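Local coordinates for protein phosphothreonine lyase ospF (Shigella flexneri, PDB 3I0U) that acts as a type III secreted phosphothreonine lyase, probably removing phosphate from phosphothreonine of host proteins by elimination, at residues 61-66 with 113-118; 70-75 with 108-113; 82-87 with 130-135. All blocks are in the same frame, centred on the assembly; numbering follows the deposited sequence.

Contact 1 of 3, residues 61-66 with 113-118; sequences DVFIHA and KITDMN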
ATOM      1  N   ASP A  61      11.857 -11.253  11.261  1.00 72.49           N
ATOM      2  CA  ASP A  61      12.332 -10.324  10.260  1.00 72.67           C
ATOM      3  C   ASP A  61      12.314  -8.876  10.736  1.00 72.90           C
ATOM      4  O   ASP A  61      11.791  -8.562  11.814  1.00 73.14           O
ATOM      5  CB  ASP A  61      11.523 -10.480   8.952  1.00 73.09           C
ATOM      6  CG  ASP A  61      10.037 -10.115   9.098  1.00 73.31           C
ATOM      7  OD1 ASP A  61       9.529  -9.706  10.187  1.00 74.39           O
ATOM      8  OD2 ASP A  61       9.368 -10.238   8.066  1.00 74.35           O
ATOM      9  N   VAL A  62      12.793  -7.994   9.859  1.00 72.73           N
ATOM     10  CA  VAL A  62      13.028  -6.609  10.188  1.00 72.88           C
ATOM     11  C   VAL A  62      11.736  -5.763  10.089  1.00 72.38           C
ATOM     12  O   VAL A  62      11.780  -4.534  10.241  1.00 72.11           O
ATOM     13  CB  VAL A  62      14.238  -6.038   9.340  1.00 73.20           C
ATOM     14  CG1 VAL A  62      13.894  -5.909   7.865  1.00 73.25           C
ATOM     15  CG2 VAL A  62      14.689  -4.681   9.860  1.00 74.71           C
ATOM     16  N   PHE A  63      10.590  -6.426   9.886  1.00 71.89           N
ATOM     17  CA  PHE A  63       9.313  -5.723   9.632  1.00 71.45           C
ATOM     18  C   PHE A  63       8.293  -5.816  10.736  1.00 71.23           C
ATOM     19  O   PHE A  63       8.342  -6.684  11.589  1.00 72.28           O
ATOM     20  CB  PHE A  63       8.683  -6.177   8.310  1.00 71.48           C
ATOM     21  CG  PHE A  63       9.570  -5.940   7.133  1.00 71.29           C
ATOM     22  CD1 PHE A  63       9.678  -4.657   6.582  1.00 69.65           C
ATOM     23  CD2 PHE A  63      10.341  -6.990   6.604  1.00 70.74           C
ATOM     24  CE1 PHE A  63      10.524  -4.405   5.508  1.00 70.38           C
ATOM     25  CE2 PHE A  63      11.210  -6.761   5.537  1.00 71.59           C
ATOM     26  CZ  PHE A  63      11.297  -5.454   4.972  1.00 72.52           C
ATOM     27  N   ILE A  64       7.394  -4.851  10.744  1.00 71.56           N
ATOM     28  CA  ILE A  64       6.260  -4.868  11.644  1.00 70.90           C
ATOM     29  C   ILE A  64       5.070  -5.019  10.726  1.00 70.94           C
ATOM     30  O   ILE A  64       4.837  -4.152   9.894  1.00 70.52           O
ATOM     31  CB  ILE A  64       6.147  -3.541  12.399  1.00 70.43           C
ATOM     32  CG1 ILE A  64       7.406  -3.346  13.279  1.00 69.72           C
ATOM     33  CG2 ILE A  64       4.853  -3.539  13.254  1.00 69.31           C
ATOM     34  CD1 ILE A  64       7.674  -1.928  13.543  1.00 70.54           C
ATOM     35  N   HIS A  65       4.342  -6.125  10.891  1.00 70.71           N
ATOM     36  CA  HIS A  65       3.256  -6.523  10.002  1.00 70.54           C
ATOM     37  C   HIS A  65       1.903  -6.053  10.516  1.00 70.36           C
ATOM     38  O   HIS A  65       1.651  -6.067  11.707  1.00 70.39           O
ATOM     39  CB  HIS A  65       3.248  -8.048   9.797  1.00 69.97           C
ATOM     40  CG  HIS A  65       4.472  -8.562   9.121  1.00 70.18           C
ATOM     41  ND1 HIS A  65       4.568  -8.673   7.756  1.00 70.26           N
ATOM     42  CD2 HIS A  65       5.672  -8.964   9.620  1.00 71.01           C
ATOM     43  CE1 HIS A  65       5.765  -9.143   7.441  1.00 71.22           C
ATOM     44  NE2 HIS A  65       6.459  -9.316   8.552  1.00 69.74           N
ATOM     45  N   ALA A  66       1.048  -5.632   9.598  1.00 70.34           N
ATOM     46  CA  ALA A  66      -0.323  -5.267   9.929  1.00 71.01           C
ATOM     47  C   ALA A  66      -1.309  -5.970   9.034  1.00 71.17           C
ATOM     48  O   ALA A  66      -1.163  -5.974   7.818  1.00 70.97           O
ATOM     49  CB  ALA A  66      -0.528  -3.799   9.837  1.00 70.68           C
ATOM     50  N   LYS A 113       3.190  -3.933   5.713  1.00 71.89           N
ATOM     51  CA  LYS A 113       4.270  -3.986   6.719  1.00 70.89           C
ATOM     52  C   LYS A 113       5.141  -2.722   6.652  1.00 71.19           C
ATOM     53  O   LYS A 113       5.122  -1.970   5.683  1.00 70.43           O
ATOM     54  CB  LYS A 113       5.118  -5.258   6.590  1.00 70.46           C
ATOM     55  CG  LYS A 113       6.022  -5.219   5.382  1.00 69.88           C
ATOM     56  CD  LYS A 113       6.476  -6.622   4.924  1.00 67.09           C
ATOM     57  CE  LYS A 113       7.571  -6.362   3.898  1.00 64.28           C
ATOM     58  NZ  LYS A 113       8.371  -7.571   3.686  1.00 68.11           N
ATOM     59  N   ILE A 114       5.901  -2.501   7.710  1.00 71.82           N
ATOM     60  CA  ILE A 114       6.827  -1.387   7.766  1.00 71.86           C
ATOM     61  C   ILE A 114       8.115  -1.806   8.467  1.00 71.90           C
ATOM     62  O   ILE A 114       8.082  -2.517   9.484  1.00 72.73           O
ATOM     63  CB  ILE A 114       6.186  -0.126   8.400  1.00 71.95           C
ATOM     64  CG1 ILE A 114       7.163   1.066   8.341  1.00 72.70           C
ATOM     65  CG2 ILE A 114       5.709  -0.412   9.828  1.00 72.13           C
ATOM     66  CD1 ILE A 114       6.621   2.373   8.827  1.00 71.30           C
ATOM     67  N   THR A 115       9.242  -1.417   7.882  1.00 71.77           N
ATOM     68  CA  THR A 115      10.572  -1.597   8.476  1.00 71.56           C
ATOM     69  C   THR A 115      10.615  -1.026   9.871  1.00 71.43           C
ATOM     70  O   THR A 115      10.097   0.057  10.110  1.00 71.88           O
ATOM     71  CB  THR A 115      11.614  -0.902   7.598  1.00 71.10           C
ATOM     72  OG1 THR A 115      11.472  -1.409   6.275  1.00 73.76           O
ATOM     73  CG2 THR A 115      12.986  -1.200   8.016  1.00 71.62           C
ATOM     74  N   ASP A 116      11.202  -1.797  10.780  1.00 71.69           N
ATOM     75  CA  ASP A 116      11.484  -1.425  12.156  1.00 71.57           C
ATOM     76  C   ASP A 116      12.879  -0.789  12.171  1.00 71.80           C
ATOM     77  O   ASP A 116      13.897  -1.481  12.374  1.00 72.04           O
ATOM     78  CB  ASP A 116      11.374  -2.692  13.035  1.00 71.30           C
ATOM     79  CG  ASP A 116      11.660  -2.457  14.543  1.00 71.93           C
ATOM     80  OD1 ASP A 116      11.493  -3.459  15.295  1.00 72.02           O
ATOM     81  OD2 ASP A 116      12.057  -1.341  14.987  1.00 71.54           O
ATOM     82  N   MET A 117      12.905   0.537  11.996  1.00 72.08           N
ATOM     83  CA  MET A 117      14.120   1.384  12.044  1.00 72.65           C
ATOM     84  C   MET A 117      15.179   1.098  13.106  1.00 72.85           C
ATOM     85  O   MET A 117      16.286   1.596  12.967  1.00 73.54           O
ATOM     86  CB  MET A 117      13.752   2.859  12.184  1.00 73.20           C
ATOM     87  CG  MET A 117      13.162   3.521  10.971  1.00 74.22           C
ATOM     88  SD  MET A 117      13.444   2.522   9.480  1.00 81.08           S
ATOM     89  CE  MET A 117      14.980   3.176   8.831  1.00 75.31           C
ATOM     90  N   ASN A 118      14.843   0.317  14.142  1.00 72.67           N
ATOM     91  CA  ASN A 118      15.788  -0.084  15.219  1.00 72.65           C
ATOM     92  C   ASN A 118      16.478  -1.404  14.939  1.00 72.67           C
ATOM     93  O   ASN A 118      17.549  -1.651  15.424  1.00 72.76           O
ATOM     94  CB  ASN A 118      15.064  -0.222  16.568  1.00 72.48           C
ATOM     95  CG  ASN A 118      14.153   0.962  16.870  1.00 73.39           C
ATOM     96  OD1 ASN A 118      14.614   1.974  17.384  1.00 73.36           O
ATOM     97  ND2 ASN A 118      12.846   0.845  16.523  1.00 73.66           N
TER
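K113 and F63 meet over a ring face where strand 63-66 runs antiparallel to strand 113-115, two neighbours inside the seven-stranded antiparallel sheet. I64 and I114 form the hydrogen-bonded pair, joined in both directions through their backbone N and O atoms. H65-K113 and F63-T115 are the non-hydrogen-bonded pairs on either side; the F63 and T115 side chains diverge.

The K113 side chain can be followed outward. K113 CB lies 3.5 Å from I64 O and 3.7 Å from H65 ND1. At chi1 73° CG sits between backbone N and carbonyl carbon, and the extended chain beyond it runs alongside H65 and across F63. CG passes F63 CD1; K113 CD packs on H65 CE1 at 3.6 Å; CE stands over the centre of the F63 ring as a CH-pi contact. K113 NZ makes the cation-pi contact, 20° off the normal of the F63 ring and 3.5 Å from F63 CE2. V62 CG1 lies on the opposite face of the ring, towards its rim, so F63 is sandwiched.

D61 holds one edge of the imidazole: H65 NE2 donates in its ring plane to the syn lone pair of D61 OD2. T115 OG1, near F63 CE1, is hydrogen-bonded to V126 O. Beyond the strand pairing, D116 N donates to V62 O at 2.8 Å, with a nearly straight N-H...O angle of 169°.

Contact 2 of 3, residues 70-75 with 108-113; sequences NPQSKG and PIDKWK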
ATOM      1  N   ASN A  70     -10.561  -9.255   9.347  1.00 72.64           N
ATOM      2  CA  ASN A  70     -11.628  -9.402   8.396  1.00 72.47           C
ATOM      3  C   ASN A  70     -11.284  -8.723   7.083  1.00 72.45           C
ATOM      4  O   ASN A  70     -11.671  -7.596   6.879  1.00 72.36           O
ATOM      5  CB  ASN A  70     -12.919  -8.860   8.978  1.00 72.31           C
ATOM      6  CG  ASN A  70     -13.527  -9.814   9.987  1.00 73.61           C
ATOM      7  OD1 ASN A  70     -13.640 -11.024   9.732  1.00 75.21           O
ATOM      8  ND2 ASN A  70     -13.906  -9.288  11.154  1.00 74.12           N
ATOM      9  N   PRO A  71     -10.579  -9.434   6.177  1.00 72.77           N
ATOM     10  CA  PRO A  71     -10.226  -8.869   4.875  1.00 72.82           C
ATOM     11  C   PRO A  71     -11.458  -8.385   4.085  1.00 72.93           C
ATOM     12  O   PRO A  71     -12.540  -8.972   4.189  1.00 73.01           O
ATOM     13  CB  PRO A  71      -9.538 -10.053   4.153  1.00 72.68           C
ATOM     14  CG  PRO A  71      -9.994 -11.281   4.882  1.00 72.61           C
ATOM     15  CD  PRO A  71     -10.132 -10.840   6.296  1.00 72.59           C
ATOM     16  N   GLN A  72     -11.284  -7.301   3.339  1.00 73.29           N
ATOM     17  CA  GLN A  72     -12.329  -6.787   2.470  1.00 73.75           C
ATOM     18  C   GLN A  72     -12.199  -7.361   1.075  1.00 74.60           C
ATOM     19  O   GLN A  72     -13.138  -7.276   0.249  1.00 75.29           O
ATOM     20  CB  GLN A  72     -12.263  -5.280   2.394  1.00 73.79           C
ATOM     21  CG  GLN A  72     -12.976  -4.578   3.506  1.00 72.04           C
ATOM     22  CD  GLN A  72     -12.592  -3.107   3.564  1.00 73.62           C
ATOM     23  OE1 GLN A  72     -12.716  -2.465   4.609  1.00 73.65           O
ATOM     24  NE2 GLN A  72     -12.085  -2.568   2.447  1.00 74.29           N
ATOM     25  N   SER A  73     -11.044  -7.962   0.823  1.00 74.71           N
ATOM     26  CA  SER A  73     -10.826  -8.676  -0.394  1.00 75.12           C
ATOM     27  C   SER A  73     -10.629 -10.125  -0.012  1.00 75.13           C
ATOM     28  O   SER A  73      -9.509 -10.564   0.213  1.00 76.63           O
ATOM     29  CB  SER A  73      -9.613  -8.101  -1.121  1.00 74.83           C
ATOM     30  OG  SER A  73      -9.615  -6.684  -1.022  1.00 77.67           O
ATOM     31  N   LYS A  74     -11.709 -10.886   0.048  1.00 74.91           N
ATOM     32  CA  LYS A  74     -11.620 -12.252   0.581  1.00 74.58           C
ATOM     33  C   LYS A  74     -10.892 -13.335  -0.261  1.00 74.32           C
ATOM     34  O   LYS A  74     -10.974 -14.501   0.074  1.00 74.82           O
ATOM     35  CB  LYS A  74     -13.005 -12.727   1.057  1.00 74.48           C
ATOM     36  CG  LYS A  74     -13.537 -11.960   2.281  1.00 74.74           C
ATOM     37  CD  LYS A  74     -15.071 -11.898   2.275  1.00 74.90           C
ATOM     38  CE  LYS A  74     -15.613 -10.688   3.072  1.00 74.88           C
ATOM     39  NZ  LYS A  74     -15.217  -9.327   2.553  1.00 73.51           N
ATOM     40  N   GLY A  75     -10.153 -12.969  -1.305  1.00 73.97           N
ATOM     41  CA  GLY A  75      -9.404 -13.954  -2.116  1.00 73.67           C
ATOM     42  C   GLY A  75      -7.889 -13.870  -1.970  1.00 73.68           C
ATOM     43  O   GLY A  75      -7.399 -13.265  -1.021  1.00 73.49           O
ATOM     44  N   PRO A 108      -8.292   0.172   1.058  1.00 71.49           N
ATOM     45  CA  PRO A 108      -8.430  -1.094   0.312  1.00 71.24           C
ATOM     46  C   PRO A 108      -7.250  -2.088   0.548  1.00 71.71           C
ATOM     47  O   PRO A 108      -7.138  -3.101  -0.167  1.00 71.71           O
ATOM     48  CB  PRO A 108      -8.438  -0.625  -1.153  1.00 70.84           C
ATOM     49  CG  PRO A 108      -7.560   0.580  -1.159  1.00 71.43           C
ATOM     50  CD  PRO A 108      -7.619   1.209   0.252  1.00 71.36           C
ATOM     51  N   ILE A 109      -6.391  -1.808   1.528  1.00 71.45           N
ATOM     52  CA  ILE A 109      -5.211  -2.607   1.744  1.00 71.30           C
ATOM     53  C   ILE A 109      -5.424  -3.391   3.028  1.00 71.72           C
ATOM     54  O   ILE A 109      -5.445  -2.811   4.094  1.00 72.92           O
ATOM     55  CB  ILE A 109      -3.934  -1.692   1.794  1.00 71.26           C
ATOM     56  CG1 ILE A 109      -3.788  -0.880   0.497  1.00 71.72           C
ATOM     57  CG2 ILE A 109      -2.664  -2.453   2.044  1.00 69.95           C
ATOM     58  CD1 ILE A 109      -3.730  -1.724  -0.820  1.00 72.78           C
ATOM     59  N   ASP A 110      -5.602  -4.704   2.929  1.00 71.71           N
ATOM     60  CA  ASP A 110      -5.832  -5.536   4.100  1.00 71.53           C
ATOM     61  C   ASP A 110      -4.572  -5.962   4.842  1.00 71.20           C
ATOM     62  O   ASP A 110      -4.652  -6.295   6.023  1.00 70.86           O
ATOM     63  CB  ASP A 110      -6.647  -6.759   3.703  1.00 71.81           C
ATOM     64  CG  ASP A 110      -8.083  -6.406   3.336  1.00 72.97           C
ATOM     65  OD1 ASP A 110      -8.696  -5.519   3.986  1.00 74.34           O
ATOM     66  OD2 ASP A 110      -8.616  -7.023   2.400  1.00 73.09           O
ATOM     67  N   LYS A 111      -3.430  -5.946   4.150  1.00 71.06           N
ATOM     68  CA  LYS A 111      -2.126  -6.368   4.704  1.00 71.59           C
ATOM     69  C   LYS A 111      -1.030  -5.348   4.305  1.00 72.03           C
ATOM     70  O   LYS A 111      -0.885  -5.004   3.123  1.00 72.69           O
ATOM     71  CB  LYS A 111      -1.784  -7.817   4.295  1.00 71.12           C
ATOM     72  CG  LYS A 111      -0.387  -8.329   4.636  1.00 71.95           C
ATOM     73  CD  LYS A 111      -0.190  -9.878   4.426  1.00 71.73           C
ATOM     74  CE  LYS A 111       1.306 -10.259   4.391  1.00 71.71           C
ATOM     75  NZ  LYS A 111       1.731 -11.513   5.186  1.00 73.71           N
ATOM     76  N   TRP A 112      -0.311  -4.809   5.291  1.00 71.67           N
ATOM     77  CA  TRP A 112       0.897  -4.047   5.011  1.00 71.37           C
ATOM     78  C   TRP A 112       1.975  -4.385   6.001  1.00 71.85           C
ATOM     79  O   TRP A 112       1.727  -5.078   7.009  1.00 72.15           O
ATOM     80  CB  TRP A 112       0.650  -2.545   4.944  1.00 71.53           C
ATOM     81  CG  TRP A 112      -0.230  -1.959   6.033  1.00 71.81           C
ATOM     82  CD1 TRP A 112      -1.582  -1.882   6.032  1.00 71.39           C
ATOM     83  CD2 TRP A 112       0.201  -1.357   7.264  1.00 72.91           C
ATOM     84  NE1 TRP A 112      -2.033  -1.300   7.189  1.00 71.64           N
ATOM     85  CE2 TRP A 112      -0.966  -0.934   7.954  1.00 72.75           C
ATOM     86  CE3 TRP A 112       1.460  -1.127   7.854  1.00 71.71           C
ATOM     87  CZ2 TRP A 112      -0.920  -0.320   9.226  1.00 71.58           C
ATOM     88  CZ3 TRP A 112       1.503  -0.515   9.103  1.00 70.97           C
ATOM     89  CH2 TRP A 112       0.319  -0.132   9.782  1.00 71.39           C
ATOM     90  N   LYS A 113       3.190  -3.933   5.713  1.00 71.89           N
ATOM     91  CA  LYS A 113       4.270  -3.986   6.719  1.00 70.89           C
ATOM     92  C   LYS A 113       5.141  -2.722   6.652  1.00 71.19           C
ATOM     93  O   LYS A 113       5.122  -1.970   5.683  1.00 70.43           O
ATOM     94  CB  LYS A 113       5.118  -5.258   6.590  1.00 70.46           C
ATOM     95  CG  LYS A 113       6.022  -5.219   5.382  1.00 69.88           C
ATOM     96  CD  LYS A 113       6.476  -6.622   4.924  1.00 67.09           C
ATOM     97  CE  LYS A 113       7.571  -6.362   3.898  1.00 64.28           C
ATOM     98  NZ  LYS A 113       8.371  -7.571   3.686  1.00 68.11           N
TER
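A buried side-chain-to-backbone contact joins the loop 70-75 to the lead-in of strand 111-115: the carboxylate of D110 receives the amide N-H groups of Q72 and S73. The loop follows strand 63-68 and precedes the short strand 77-78, whereas D110 lies just ahead of its own strand, so the contact links a loop to the start of a strand, at the end of the central strands where 63-68 finishes and 111-115 begins.

D110 OD2 is the shared acceptor. S73 N reaches D110 OD2 at 3.0 Å, nearly along the C-O bond direction, and Q72 N at 2.8 Å from above the carboxylate plane, 36° out of it. Q72 N also leans towards D110 OD1, 3.2 Å away, which makes an unequal bifurcated hydrogen bond with the OD1 branch weak. With chi1 at -70°, CG lies beside the D110 backbone N, and the carboxylate points at the two successive amides. P71 packs against the same group, its CB 3.6 Å from D110 OD2. S73 OG lies alongside D110 OD2 at 3.6 Å.

D110 OD1 has a second partner, a salt bridge with R68 at the end of strand 63-68, and the backbones of D110 and R68 are hydrogen-bonded as well. This would probably stabilise the negative charge in its buried setting. Within the loop, K74 NZ bonds to P71 O at 3.2 Å, in the carbonyl plane. Q72 NE2, at the end of the side chain, makes a weak bond to S107 O. P108 packs on L149, K152, I153 and F156 of helix 147-166, while G75 is backbone-bonded to S138 just beyond strand 132-137, so P108 meets the helix while the loop side runs on to the end of that strand.

Contact 3 of 3, residues 82-87 with 130-135; sequences FHISIA and AQFTLY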
ATOM      1  N   PHE A  82       2.746  -2.417  -3.665  1.00 71.08           N
ATOM      2  CA  PHE A  82       3.366  -1.125  -3.717  1.00 70.62           C
ATOM      3  C   PHE A  82       4.333  -0.951  -2.571  1.00 71.10           C
ATOM      4  O   PHE A  82       4.111  -1.462  -1.475  1.00 70.98           O
ATOM      5  CB  PHE A  82       2.318  -0.049  -3.548  1.00 70.82           C
ATOM      6  CG  PHE A  82       1.244  -0.075  -4.590  1.00 71.11           C
ATOM      7  CD1 PHE A  82       1.429   0.579  -5.794  1.00 70.41           C
ATOM      8  CD2 PHE A  82       0.029  -0.737  -4.354  1.00 71.72           C
ATOM      9  CE1 PHE A  82       0.458   0.547  -6.738  1.00 72.30           C
ATOM     10  CE2 PHE A  82      -0.950  -0.779  -5.300  1.00 71.27           C
ATOM     11  CZ  PHE A  82      -0.756  -0.145  -6.492  1.00 72.32           C
ATOM     12  N   HIS A  83       5.379  -0.174  -2.806  1.00 71.02           N
ATOM     13  CA  HIS A  83       6.275   0.208  -1.751  1.00 70.89           C
ATOM     14  C   HIS A  83       6.070   1.689  -1.563  1.00 71.09           C
ATOM     15  O   HIS A  83       5.666   2.365  -2.507  1.00 71.13           O
ATOM     16  CB  HIS A  83       7.720  -0.098  -2.145  1.00 70.26           C
ATOM     17  CG  HIS A  83       7.996  -1.556  -2.354  1.00 71.46           C
ATOM     18  ND1 HIS A  83       8.041  -2.463  -1.314  1.00 71.89           N
ATOM     19  CD2 HIS A  83       8.259  -2.266  -3.478  1.00 69.52           C
ATOM     20  CE1 HIS A  83       8.331  -3.662  -1.791  1.00 70.15           C
ATOM     21  NE2 HIS A  83       8.455  -3.568  -3.101  1.00 69.37           N
ATOM     22  N   ILE A  84       6.331   2.197  -0.354  1.00 70.92           N
ATOM     23  CA  ILE A  84       6.421   3.647  -0.149  1.00 70.56           C
ATOM     24  C   ILE A  84       7.835   3.860   0.321  1.00 70.89           C
ATOM     25  O   ILE A  84       8.269   3.186   1.226  1.00 71.33           O
ATOM     26  CB  ILE A  84       5.461   4.169   0.917  1.00 70.82           C
ATOM     27  CG1 ILE A  84       4.036   3.626   0.707  1.00 69.77           C
ATOM     28  CG2 ILE A  84       5.432   5.692   0.909  1.00 70.06           C
ATOM     29  CD1 ILE A  84       3.053   4.100   1.776  1.00 69.24           C
ATOM     30  N   SER A  85       8.555   4.782  -0.310  1.00 71.35           N
ATOM     31  CA  SER A  85       9.977   5.057  -0.040  1.00 71.10           C
ATOM     32  C   SER A  85      10.208   6.475   0.546  1.00 71.34           C
ATOM     33  O   SER A  85       9.869   7.507  -0.083  1.00 70.53           O
ATOM     34  CB  SER A  85      10.793   4.877  -1.327  1.00 71.23           C
ATOM     35  OG  SER A  85      11.013   3.499  -1.648  1.00 71.59           O
ATOM     36  N   ILE A  86      10.755   6.500   1.769  1.00 70.37           N
ATOM     37  CA  ILE A  86      10.917   7.712   2.535  1.00 69.73           C
ATOM     38  C   ILE A  86      12.414   7.835   2.819  1.00 69.75           C
ATOM     39  O   ILE A  86      13.120   6.812   2.851  1.00 69.84           O
ATOM     40  CB  ILE A  86      10.121   7.615   3.850  1.00 69.98           C
ATOM     41  CG1 ILE A  86       8.683   7.115   3.604  1.00 70.66           C
ATOM     42  CG2 ILE A  86      10.170   8.938   4.657  1.00 68.70           C
ATOM     43  CD1 ILE A  86       7.799   8.007   2.675  1.00 71.08           C
ATOM     44  N   ALA A  87      12.920   9.062   2.976  1.00 68.96           N
ATOM     45  CA  ALA A  87      14.250   9.255   3.569  1.00 69.03           C
ATOM     46  C   ALA A  87      14.381   8.599   4.956  1.00 68.72           C
ATOM     47  O   ALA A  87      13.462   8.627   5.748  1.00 67.88           O
ATOM     48  CB  ALA A  87      14.584  10.697   3.656  1.00 68.93           C
ATOM     49  N   ALA A 130      11.796   1.890   0.303  1.00 71.27           N
ATOM     50  CA  ALA A 130      10.855   0.759   0.434  1.00 71.00           C
ATOM     51  C   ALA A 130      10.488   0.338   1.863  1.00 71.08           C
ATOM     52  O   ALA A 130      10.417  -0.843   2.157  1.00 71.77           O
ATOM     53  CB  ALA A 130      11.366  -0.424  -0.339  1.00 70.56           C
ATOM     54  N   GLN A 131      10.261   1.299   2.749  1.00 71.28           N
ATOM     55  CA  GLN A 131      10.081   0.998   4.175  1.00 71.22           C
ATOM     56  C   GLN A 131       8.646   0.567   4.482  1.00 71.24           C
ATOM     57  O   GLN A 131       8.408  -0.013   5.517  1.00 71.85           O
ATOM     58  CB  GLN A 131      10.467   2.206   5.035  1.00 70.87           C
ATOM     59  CG  GLN A 131      11.912   2.565   4.947  1.00 69.92           C
ATOM     60  CD  GLN A 131      12.178   3.672   4.004  1.00 70.04           C
ATOM     61  OE1 GLN A 131      11.343   3.951   3.139  1.00 69.40           O
ATOM     62  NE2 GLN A 131      13.369   4.326   4.127  1.00 69.95           N
ATOM     63  N   PHE A 132       7.717   0.858   3.579  1.00 70.40           N
ATOM     64  CA  PHE A 132       6.325   0.406   3.677  1.00 70.32           C
ATOM     65  C   PHE A 132       6.091  -0.477   2.474  1.00 70.14           C
ATOM     66  O   PHE A 132       6.518  -0.116   1.374  1.00 69.97           O
ATOM     67  CB  PHE A 132       5.302   1.563   3.528  1.00 70.64           C
ATOM     68  CG  PHE A 132       5.428   2.680   4.547  1.00 70.10           C
ATOM     69  CD1 PHE A 132       4.415   2.887   5.472  1.00 69.87           C
ATOM     70  CD2 PHE A 132       6.531   3.553   4.546  1.00 70.42           C
ATOM     71  CE1 PHE A 132       4.512   3.949   6.425  1.00 72.15           C
ATOM     72  CE2 PHE A 132       6.666   4.601   5.488  1.00 69.27           C
ATOM     73  CZ  PHE A 132       5.667   4.811   6.427  1.00 70.78           C
ATOM     74  N   THR A 133       5.409  -1.610   2.673  1.00 70.26           N
ATOM     75  CA  THR A 133       4.961  -2.478   1.593  1.00 70.23           C
ATOM     76  C   THR A 133       3.481  -2.612   1.806  1.00 70.90           C
ATOM     77  O   THR A 133       3.046  -2.804   2.945  1.00 70.93           O
ATOM     78  CB  THR A 133       5.572  -3.855   1.606  1.00 70.12           C
ATOM     79  OG1 THR A 133       6.996  -3.740   1.678  1.00 71.52           O
ATOM     80  CG2 THR A 133       5.222  -4.595   0.332  1.00 69.97           C
ATOM     81  N   LEU A 134       2.730  -2.458   0.706  1.00 70.97           N
ATOM     82  CA  LEU A 134       1.290  -2.517   0.670  1.00 71.19           C
ATOM     83  C   LEU A 134       0.839  -3.674  -0.229  1.00 71.46           C
ATOM     84  O   LEU A 134       1.027  -3.624  -1.432  1.00 72.02           O
ATOM     85  CB  LEU A 134       0.748  -1.188   0.119  1.00 70.90           C
ATOM     86  CG  LEU A 134       0.389  -0.037   1.086  1.00 71.73           C
ATOM     87  CD1 LEU A 134       1.327   0.139   2.279  1.00 71.62           C
ATOM     88  CD2 LEU A 134       0.314   1.236   0.361  1.00 71.35           C
ATOM     89  N   TYR A 135       0.220  -4.703   0.338  1.00 71.51           N
ATOM     90  CA  TYR A 135      -0.167  -5.884  -0.443  1.00 71.67           C
ATOM     91  C   TYR A 135      -1.594  -5.829  -0.925  1.00 72.28           C
ATOM     92  O   TYR A 135      -2.520  -5.615  -0.131  1.00 73.29           O
ATOM     93  CB  TYR A 135       0.025  -7.146   0.367  1.00 71.53           C
ATOM     94  CG  TYR A 135       1.444  -7.361   0.822  1.00 71.46           C
ATOM     95  CD1 TYR A 135       2.376  -8.026  -0.006  1.00 70.96           C
ATOM     96  CD2 TYR A 135       1.867  -6.903   2.072  1.00 70.21           C
ATOM     97  CE1 TYR A 135       3.693  -8.216   0.403  1.00 70.65           C
ATOM     98  CE2 TYR A 135       3.202  -7.127   2.517  1.00 70.57           C
ATOM     99  CZ  TYR A 135       4.084  -7.770   1.680  1.00 70.56           C
ATOM    100  OH  TYR A 135       5.364  -7.951   2.104  1.00 72.07           O
TER
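I84 and F132 cross on one face of an antiparallel strand pair, while H83 and T133 lie side by side on the other. Strands 82-84 and 132-135 run at 156° to each other, with F82 opposite L134 and I84 opposite F132 as hydrogen-bonded pairs. The CB atoms of I84 and F132 are 3.7 Å apart, and I84 CD1 continues over CB and CG of F132 towards L134 CD2. I86 crosses F132 obliquely, its CG1 3.7 Å from F132 CE2. Helices 91-102 and 147-166 pack on this apolar face, with L98, L160 and L164 against I84. On the other face T133 OG1 sits at the edge of the H83 imidazole, near its plane, and makes a weak hydrogen bond with H83 ND1 at 3.4 Å.

At I84 the regular pairing ends in a classic beta bulge: Q131 and F132 both face it, and both of their N-H groups make weak bonds to I84 O. Q131 bends at chi2 (98°), which turns its amide onto the backbone of I86. There Q131 OE1 accepts from I86 N at 3.0 Å and NE2 donates to I86 O at 2.8 Å. S85 OG accepts from A130 N at 2.6 Å.

The chemistry therefore changes along the contact. Backbone ladder bonds hold the strands, whereas beyond the bulge the amide of Q131 and the hydroxyl of S85 take over, supplying partners to buried backbone groups that the ladder no longer pairs.

In the fold
All three contacts belong to one antiparallel sheet, in which strands 63-68, 111-115, 132-137 and 80-84 lie in that order. Contact 1 joins the first two and contact 3 the last two, their centres about 11 Å apart. The seam between 111-115 and 132-137 is bridged by probable hydrogen bonds from K113 N to T133 O at 3.0 Å and from T115 N to Q131 O at 2.9 Å. H65, K113, T133 and H83 consequently form a row on one sheet face. Contact 2, centred about 18 Å from the centre of contact 1 and 16 Å from that of contact 3, lies at the start of strand 111-115 and shares K113 with contact 1; A66 N and W112 O, 2.7 Å apart in a probable hydrogen bond, also connect them. The structure is ligand-free.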